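Local atomic coordinates of putative ABC transporter (Thermobispora bispora, PDB entry 4PE6), a protein that probably binds a small carbohydrate-like solute for an ABC transporter and can hold a trihydroxybutanoic acid molecule. Residues Gly199-Pro202 against Ser203-Thr206; Ala72-Lys75 against Ser76-Gln80. All coordinates share one frame; numbering follows the deposited sequence.

Contact 1: Gly199-Pro202 against Ser203-Thr206; sequences GVLP and SVST
The hydroxyl of S203 turns back on the carbonyl of V200, three residues earlier, where helix 190-200 runs out through a short 3-10 turn into the loop before strand 209-211. With chi1 at 71°, OG lies between its own backbone N and carbonyl carbon, which brings it to 2.8 Å from V200 O, tilted slightly from the carbonyl plane. S203 N also bonds V200 O, at 2.9 Å, but from well above that plane, so one oxygen takes two donors from a single residue. Serine suits the place because its single-carbon arm lets OG reach the same V200 O that its own N-H uses. P202 fits just before it: its ring nitrogen has no hydrogen to give, and its ring keeps phi at -59°, compatible with the tight turn. V204 continues the 3-10 pattern, its N bonding L201 O at 3.2 Å and nearly straight at hydrogen. Its branched side chain comes in beside the two carbonyls, while V181 of strand 178-185 lies against it. L201, buried against F223 and A226 of helix 216-226, meets V204 only loosely, methyl to methyl: L201 CD2 stands 4.5 Å from V204 CG2.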
loop_
_atom_site.group_PDB
_atom_site.type_symbol
_atom_site.label_atom_id
_atom_site.label_comp_id
_atom_site.label_asym_id
_atom_site.label_seq_id
_atom_site.Cartn_x
_atom_site.Cartn_y
_atom_site.Cartn_z
ATOM N N GLY A 199 -20.222 13.778 0.331
ATOM C CA GLY A 199 -21.532 13.266 -0.029
ATOM C C GLY A 199 -22.414 12.916 1.150
ATOM O O GLY A 199 -23.619 13.169 1.097
ATOM N N VAL A 200 -21.839 12.368 2.221
ATOM C CA VAL A 200 -22.653 11.917 3.358
ATOM C C VAL A 200 -22.734 12.874 4.544
ATOM O O VAL A 200 -23.610 12.719 5.389
ATOM C CB VAL A 200 -22.209 10.526 3.884
ATOM C CG1 VAL A 200 -22.246 9.493 2.771
ATOM C CG2 VAL A 200 -20.826 10.585 4.539
ATOM N N LEU A 201 -21.829 13.840 4.629
ATOM C CA LEU A 201 -21.784 14.744 5.781
ATOM C C LEU A 201 -23.115 15.423 6.115
ATOM O O LEU A 201 -23.518 15.426 7.275
ATOM C CB LEU A 201 -20.669 15.797 5.628
ATOM C CG LEU A 201 -19.252 15.275 5.867
ATOM C CD1 LEU A 201 -18.214 16.379 5.689
ATOM C CD2 LEU A 201 -19.101 14.617 7.236
ATOM N N PRO A 202 -23.823 15.970 5.108
ATOM C CA PRO A 202 -25.106 16.605 5.462
ATOM C C PRO A 202 -26.118 15.650 6.131
ATOM O O PRO A 202 -26.978 16.101 6.878
ATOM C CB PRO A 202 -25.641 17.105 4.107
ATOM C CG PRO A 202 -24.442 17.196 3.221
ATOM C CD PRO A 202 -23.539 16.070 3.665
ATOM N N SER A 203 -26.003 14.347 5.888
ATOM C CA SER A 203 -26.986 13.395 6.405
ATOM C C SER A 203 -26.613 12.775 7.748
ATOM O O SER A 203 -27.400 12.004 8.286
ATOM C CB SER A 203 -27.212 12.272 5.395
ATOM O OG SER A 203 -26.077 11.426 5.339
ATOM N N VAL A 204 -25.432 13.081 8.292
ATOM C CA VAL A 204 -25.000 12.426 9.529
ATOM C C VAL A 204 -24.743 13.382 10.688
ATOM O O VAL A 204 -24.539 14.575 10.494
ATOM C CB VAL A 204 -23.761 11.516 9.319
ATOM C CG1 VAL A 204 -24.072 10.429 8.302
ATOM C CG2 VAL A 204 -22.531 12.321 8.910
ATOM N N SER A 205 -24.781 12.814 11.897
ATOM C CA SER A 205 -24.454 13.524 13.137
ATOM C C SER A 205 -22.970 13.848 13.165
ATOM O O SER A 205 -22.206 13.364 12.315
ATOM C CB SER A 205 -24.776 12.655 14.366
ATOM O OG SER A 205 -26.074 12.086 14.300
ATOM N N THR A 206 -22.562 14.629 14.161
ATOM C CA THR A 206 -21.163 14.998 14.348
ATOM C C THR A 206 -20.247 13.773 14.271
ATOM O O THR A 206 -20.534 12.721 14.860
ATOM C CB THR A 206 -20.948 15.700 15.700
ATOM O OG1 THR A 206 -21.938 16.728 15.868
ATOM C CG2 THR A 206 -19.543 16.333 15.763
#

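Contact 2: Ala72-Lys75 against Ser76-Gln80; sequences AQIK and SLLLQ
I74 and L78, one helical turn apart, line up on the same flank of helix 67-78, and I74 CG2 comes to 4.4 Å from L78 CG. A closer approach is to the backbone: L78 CG packs 3.4 Å from I74 O, the oxygen that also accepts L78 N at 2.8 Å almost in line with the C=O bond. Chi1 of -69° sets L78 CG beside its own N, on the side where I74 O points. L77 does likewise one residue earlier, with its CG against Q73 O, while its N bonds the same oxygen. These large apolar residues suit the inward side: I74 and L77 reach strand 20-25, and I74 and L78 meet helix 96-104. Q73, at the edge of this side, bonds N60 O through NE2.

The outward side is looser and mostly polar, though it carries the exposed L79. S76 N still bonds A72 O, at 3.1 Å and in the carbonyl plane, but S76 OG does not touch that oxygen directly; a water spans them, donating to A72 O at 2.8 Å and lying 2.7 Å from S76 OG. K75, extended beyond CG, suits an exposed position, and the bond from L79 N to K75 O is weak at 3.3 Å. Such an amphipathic helix, apolar toward the sheet and the neighbouring helix and polar toward solvent, is typical of the alpha/beta layers of a periplasmic binding protein.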
loop_
_atom_site.group_PDB
_atom_site.type_symbol
_atom_site.label_atom_id
_atom_site.label_comp_id
_atom_site.label_asym_id
_atom_site.label_seq_id
_atom_site.Cartn_x
_atom_site.Cartn_y
_atom_site.Cartn_z
ATOM N N ALA A 72 -5.710 -9.646 -19.317
ATOM C CA ALA A 72 -5.361 -9.406 -20.723
ATOM C C ALA A 72 -3.980 -8.773 -20.851
ATOM O O ALA A 72 -3.183 -9.181 -21.681
ATOM C CB ALA A 72 -6.399 -8.516 -21.408
ATOM N N GLN A 73 -3.697 -7.776 -20.024
ATOM C CA GLN A 73 -2.394 -7.126 -20.081
ATOM C C GLN A 73 -1.236 -8.082 -19.774
ATOM O O GLN A 73 -0.171 -7.999 -20.392
ATOM C CB GLN A 73 -2.367 -5.930 -19.147
ATOM C CG GLN A 73 -3.225 -4.775 -19.619
ATOM C CD GLN A 73 -3.303 -3.661 -18.587
ATOM O OE1 GLN A 73 -3.175 -3.897 -17.375
ATOM N NE2 GLN A 73 -3.507 -2.438 -19.060
ATOM N N ILE A 74 -1.434 -8.977 -18.820
ATOM C CA ILE A 74 -0.393 -9.931 -18.498
ATOM C C ILE A 74 -0.117 -10.857 -19.697
ATOM O O ILE A 74 1.035 -11.107 -20.029
ATOM C CB ILE A 74 -0.725 -10.696 -17.201
ATOM C CG1 ILE A 74 -0.678 -9.722 -16.017
ATOM C CG2 ILE A 74 0.224 -11.871 -17.012
ATOM C CD1 ILE A 74 -1.061 -10.311 -14.669
ATOM N N LYS A 75 -1.162 -11.305 -20.391
ATOM C CA LYS A 75 -0.958 -12.102 -21.597
ATOM C C LYS A 75 -0.171 -11.332 -22.664
ATOM O O LYS A 75 0.710 -11.900 -23.302
ATOM C CB LYS A 75 -2.281 -12.617 -22.141
ATOM C CG LYS A 75 -2.972 -13.552 -21.167
ATOM C CD LYS A 75 -4.409 -13.818 -21.558
ATOM C CE LYS A 75 -5.038 -14.820 -20.597
ATOM N NZ LYS A 75 -6.463 -15.004 -20.915
ATOM N N SER A 76 -0.445 -10.040 -22.847
ATOM C CA SER A 76 0.349 -9.248 -23.802
ATOM C C SER A 76 1.810 -9.126 -23.338
ATOM O O SER A 76 2.742 -9.144 -24.162
ATOM C CB SER A 76 -0.276 -7.872 -24.073
ATOM O OG SER A 76 -1.445 -8.009 -24.878
ATOM N N LEU A 77 2.018 -9.030 -22.030
ATOM C CA LEU A 77 3.381 -9.014 -21.481
ATOM C C LEU A 77 4.093 -10.340 -21.737
ATOM O O LEU A 77 5.277 -10.355 -22.088
ATOM C CB LEU A 77 3.390 -8.703 -19.976
ATOM C CG LEU A 77 3.284 -7.210 -19.619
ATOM C CD1 LEU A 77 2.976 -7.041 -18.143
ATOM C CD2 LEU A 77 4.558 -6.484 -19.996
ATOM N N LEU A 78 3.391 -11.457 -21.569
ATOM C CA LEU A 78 4.045 -12.756 -21.755
ATOM C C LEU A 78 4.560 -12.954 -23.181
ATOM O O LEU A 78 5.594 -13.585 -23.380
ATOM C CB LEU A 78 3.125 -13.905 -21.358
ATOM C CG LEU A 78 2.847 -13.989 -19.861
ATOM C CD1 LEU A 78 1.937 -15.177 -19.613
ATOM C CD2 LEU A 78 4.134 -14.099 -19.046
ATOM N N LEU A 79 3.868 -12.377 -24.162
ATOM C CA LEU A 79 4.338 -12.400 -25.543
ATOM C C LEU A 79 5.706 -11.774 -25.725
ATOM O O LEU A 79 6.384 -12.098 -26.684
ATOM C CB LEU A 79 3.349 -11.682 -26.475
ATOM C CG LEU A 79 1.966 -12.312 -26.555
ATOM C CD1 LEU A 79 1.011 -11.377 -27.285
ATOM C CD2 LEU A 79 2.040 -13.678 -27.229
ATOM N N GLN A 80 6.089 -10.851 -24.845
ATOM C CA GLN A 80 7.390 -10.191 -24.919
ATOM C C GLN A 80 8.470 -10.956 -24.160
ATOM O O GLN A 80 9.600 -10.484 -24.044
ATOM C CB GLN A 80 7.283 -8.775 -24.362
ATOM C CG GLN A 80 6.355 -7.882 -25.166
ATOM C CD GLN A 80 6.167 -6.533 -24.514
ATOM O OE1 GLN A 80 5.093 -6.228 -24.023
ATOM N NE2 GLN A 80 7.215 -5.713 -24.515
HETATM O O HOH W 1 -3.737 -9.423 -24.364
#

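Overall arrangement
Contacts 1 and 2 lie in different parts of the chain's periplasmic binding protein fold, their centres 45 Å apart and their nearest atoms about 30 Å apart, so they do not touch. Contact 2 comes first in sequence, beside strands 20-25 and 55-60; contact 1 lies beside strands 147-153 and 178-185, toward the other end of the sheet order. Each sits far out, its centre 24 Å (contact 2) or 28 Å (contact 1) from the centre of the chain. Neither contributes a residue to the trihydroxybutanoic acid pocket, which includes N30, R33, D113 and W131. Both concern helix C-terminal regions: contact 1 turns out of its helix, whereas contact 2 is largely helical.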